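Local atomic coordinates of uncharacterized protein (Bacteroides uniformis, PDB entry 4JPQ), a protein that is of unknown function but probably binds carbohydrate through a family 9-like carbohydrate-binding domain. Residues N108-L113 against E144-R149. Numbering follows the deposited sequence.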
loop_
_atom_site.group_PDB
_atom_site.type_symbol
_atom_site.label_atom_id
_atom_site.label_comp_id
_atom_site.label_asym_id
_atom_site.label_seq_id
_atom_site.Cartn_x
_atom_site.Cartn_y
_atom_site.Cartn_z
ATOM N N ASN A 108 -2.764 0.481 -8.548
ATOM C CA ASN A 108 -1.984 1.133 -9.625
ATOM C C ASN A 108 -2.210 2.629 -9.588
ATOM O O ASN A 108 -3.161 3.104 -8.942
ATOM C CB ASN A 108 -2.199 0.532 -11.035
ATOM C CG ASN A 108 -3.577 0.799 -11.643
ATOM O OD1 ASN A 108 -4.380 1.584 -11.148
ATOM N ND2 ASN A 108 -3.837 0.143 -12.773
ATOM N N CYS A 109 -1.360 3.358 -10.310
ATOM C CA CYS A 109 -1.412 4.833 -10.356
ATOM C C CYS A 109 -2.727 5.457 -10.853
ATOM O O CYS A 109 -2.968 6.631 -10.595
ATOM C CB CYS A 109 -0.236 5.389 -11.158
ATOM S SG CYS A 109 -0.238 4.915 -12.894
ATOM N N ALA A 110 -3.556 4.685 -11.557
ATOM C CA ALA A 110 -4.891 5.143 -11.997
ATOM C C ALA A 110 -6.009 4.879 -10.982
ATOM O O ALA A 110 -7.155 5.250 -11.242
ATOM C CB ALA A 110 -5.248 4.526 -13.344
ATOM N N GLY A 111 -5.691 4.245 -9.850
ATOM C CA GLY A 111 -6.672 3.943 -8.809
ATOM C C GLY A 111 -7.293 2.559 -8.801
ATOM O O GLY A 111 -8.099 2.272 -7.916
ATOM N N ARG A 112 -6.972 1.711 -9.779
ATOM C CA ARG A 112 -7.472 0.328 -9.794
ATOM C C ARG A 112 -6.799 -0.377 -8.622
ATOM O O ARG A 112 -5.567 -0.256 -8.456
ATOM C CB ARG A 112 -7.081 -0.420 -11.066
ATOM C CG ARG A 112 -7.575 0.118 -12.387
ATOM C CD ARG A 112 -9.095 0.149 -12.519
ATOM N NE ARG A 112 -9.632 1.471 -12.195
ATOM C CZ ARG A 112 -9.578 2.550 -12.998
ATOM N NH1 ARG A 112 -8.968 2.527 -14.199
ATOM N NH2 ARG A 112 -10.114 3.695 -12.576
ATOM N N LEU A 113 -7.590 -1.130 -7.853
ATOM C CA LEU A 113 -7.117 -1.819 -6.642
ATOM C C LEU A 113 -7.327 -3.326 -6.662
ATOM O O LEU A 113 -8.343 -3.819 -7.153
ATOM C CB LEU A 113 -7.877 -1.265 -5.443
ATOM C CG LEU A 113 -7.734 -1.845 -4.026
ATOM C CD1 LEU A 113 -6.364 -1.556 -3.440
ATOM C CD2 LEU A 113 -8.828 -1.279 -3.129
ATOM N N GLU A 144 -9.310 7.021 -16.525
ATOM C CA GLU A 144 -9.294 5.975 -17.549
ATOM C C GLU A 144 -8.004 5.149 -17.508
ATOM O O GLU A 144 -6.957 5.686 -17.143
ATOM C CB GLU A 144 -9.386 6.567 -18.990
ATOM C CG GLU A 144 -10.497 7.569 -19.318
ATOM C CD GLU A 144 -11.890 7.084 -18.979
ATOM O OE1 GLU A 144 -12.136 5.848 -18.982
ATOM O OE2 GLU A 144 -12.744 7.961 -18.726
ATOM N N PRO A 145 -8.071 3.852 -17.883
ATOM C CA PRO A 145 -6.811 3.103 -18.014
ATOM C C PRO A 145 -5.972 3.676 -19.176
ATOM O O PRO A 145 -6.549 4.226 -20.123
ATOM C CB PRO A 145 -7.256 1.662 -18.329
ATOM C CG PRO A 145 -8.731 1.620 -18.135
ATOM C CD PRO A 145 -9.256 3.020 -18.185
ATOM N N PHE A 146 -4.643 3.573 -19.093
ATOM C CA PHE A 146 -3.739 4.106 -20.142
ATOM C C PHE A 146 -2.454 3.306 -20.345
ATOM O O PHE A 146 -1.877 2.802 -19.384
ATOM C CB PHE A 146 -3.388 5.592 -19.874
ATOM C CG PHE A 146 -2.757 5.868 -18.516
ATOM C CD1 PHE A 146 -1.365 5.787 -18.326
ATOM C CD2 PHE A 146 -3.542 6.251 -17.434
ATOM C CE1 PHE A 146 -0.787 6.061 -17.087
ATOM C CE2 PHE A 146 -2.970 6.527 -16.186
ATOM C CZ PHE A 146 -1.588 6.432 -16.011
ATOM N N GLU A 147 -2.009 3.229 -21.605
ATOM C CA GLU A 147 -0.748 2.566 -21.977
ATOM C C GLU A 147 0.432 3.371 -21.440
ATOM O O GLU A 147 0.302 4.566 -21.164
ATOM C CB GLU A 147 -0.625 2.399 -23.500
ATOM C CG GLU A 147 -1.604 1.376 -24.093
ATOM C CD GLU A 147 -1.316 -0.070 -23.669
ATOM O OE1 GLU A 147 -0.154 -0.434 -23.353
ATOM O OE2 GLU A 147 -2.275 -0.860 -23.636
ATOM N N GLU A 148 1.572 2.710 -21.293
ATOM C CA GLU A 148 2.750 3.344 -20.711
ATOM C C GLU A 148 3.100 4.718 -21.317
ATOM O O GLU A 148 3.151 4.845 -22.521
ATOM C CB GLU A 148 3.974 2.407 -20.791
ATOM C CG GLU A 148 5.217 2.944 -20.080
ATOM C CD GLU A 148 6.338 1.935 -19.945
ATOM O OE1 GLU A 148 6.454 1.044 -20.801
ATOM O OE2 GLU A 148 7.108 2.046 -18.964
ATOM N N ARG A 149 3.321 5.719 -20.455
ATOM C CA ARG A 149 3.771 7.059 -20.845
ATOM C C ARG A 149 5.195 7.250 -20.315
ATOM O O ARG A 149 5.420 7.300 -19.095
ATOM C CB ARG A 149 2.887 8.146 -20.260
ATOM C CG ARG A 149 1.418 8.100 -20.661
ATOM C CD ARG A 149 0.661 9.128 -19.833
ATOM N NE ARG A 149 -0.786 8.955 -19.870
ATOM C CZ ARG A 149 -1.654 9.557 -19.047
ATOM N NH1 ARG A 149 -1.251 10.389 -18.071
ATOM N NH2 ARG A 149 -2.959 9.313 -19.191
#
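Phe146 reaches with the far end of its ring to Cys109 and Ala110, two residues of a type I beta turn. The turn runs from Asn108 to Gly111 and joins the antiparallel strands 102-108 and 113-118; Phe146 begins strand 146-150, which pairs antiparallel with strand 72-75. Within the carbohydrate-binding family 9 region, the contact thus joins the end of a hairpin to a small two-stranded sheet. Cys109 SG stands 3.7 Å from Phe146 CZ and 4.9 Å from the ring centroid, 64° off the ring normal, an oblique sulfur-aromatic contact. Beside it the small Ala110 offers its methyl, with CB 4.2 Å from Phe146 CE2, and Ala75 of the partner strand touches both Ala110 and Phe146. With chi1 at 57°, the ring of Phe146 is carried back between its own N and carbonyl carbon, which brings its end nearer the turn than its first side-chain bond suggests. The ring has a polar neighbour too: Arg149 NH2 lies over one face, toward the rim.

Farther along, Arg112 bends at chi2 and chi3, and its guanidinium arrives next to Pro145. Arg112 NH1 lies 4.0 Å from Pro145 CD, with Pro145 N at the guanidinium edge; the tertiary amide nitrogen is a poor acceptor, so the two meet by van der Waals contact. NH2 donates to the carbonyl O of Gly143, so the arginine ties the hairpin to the chain just before Glu144. The turn is held from within by Asn108, a residue suited to accepting main-chain N-H groups through its side-chain carbonyl. Ala110 N makes a weak bond to OD1, while Arg112 N donates to Asn108 OD1 at 2.9 Å, the donor lying 34° from the plane of the side-chain carbonyl.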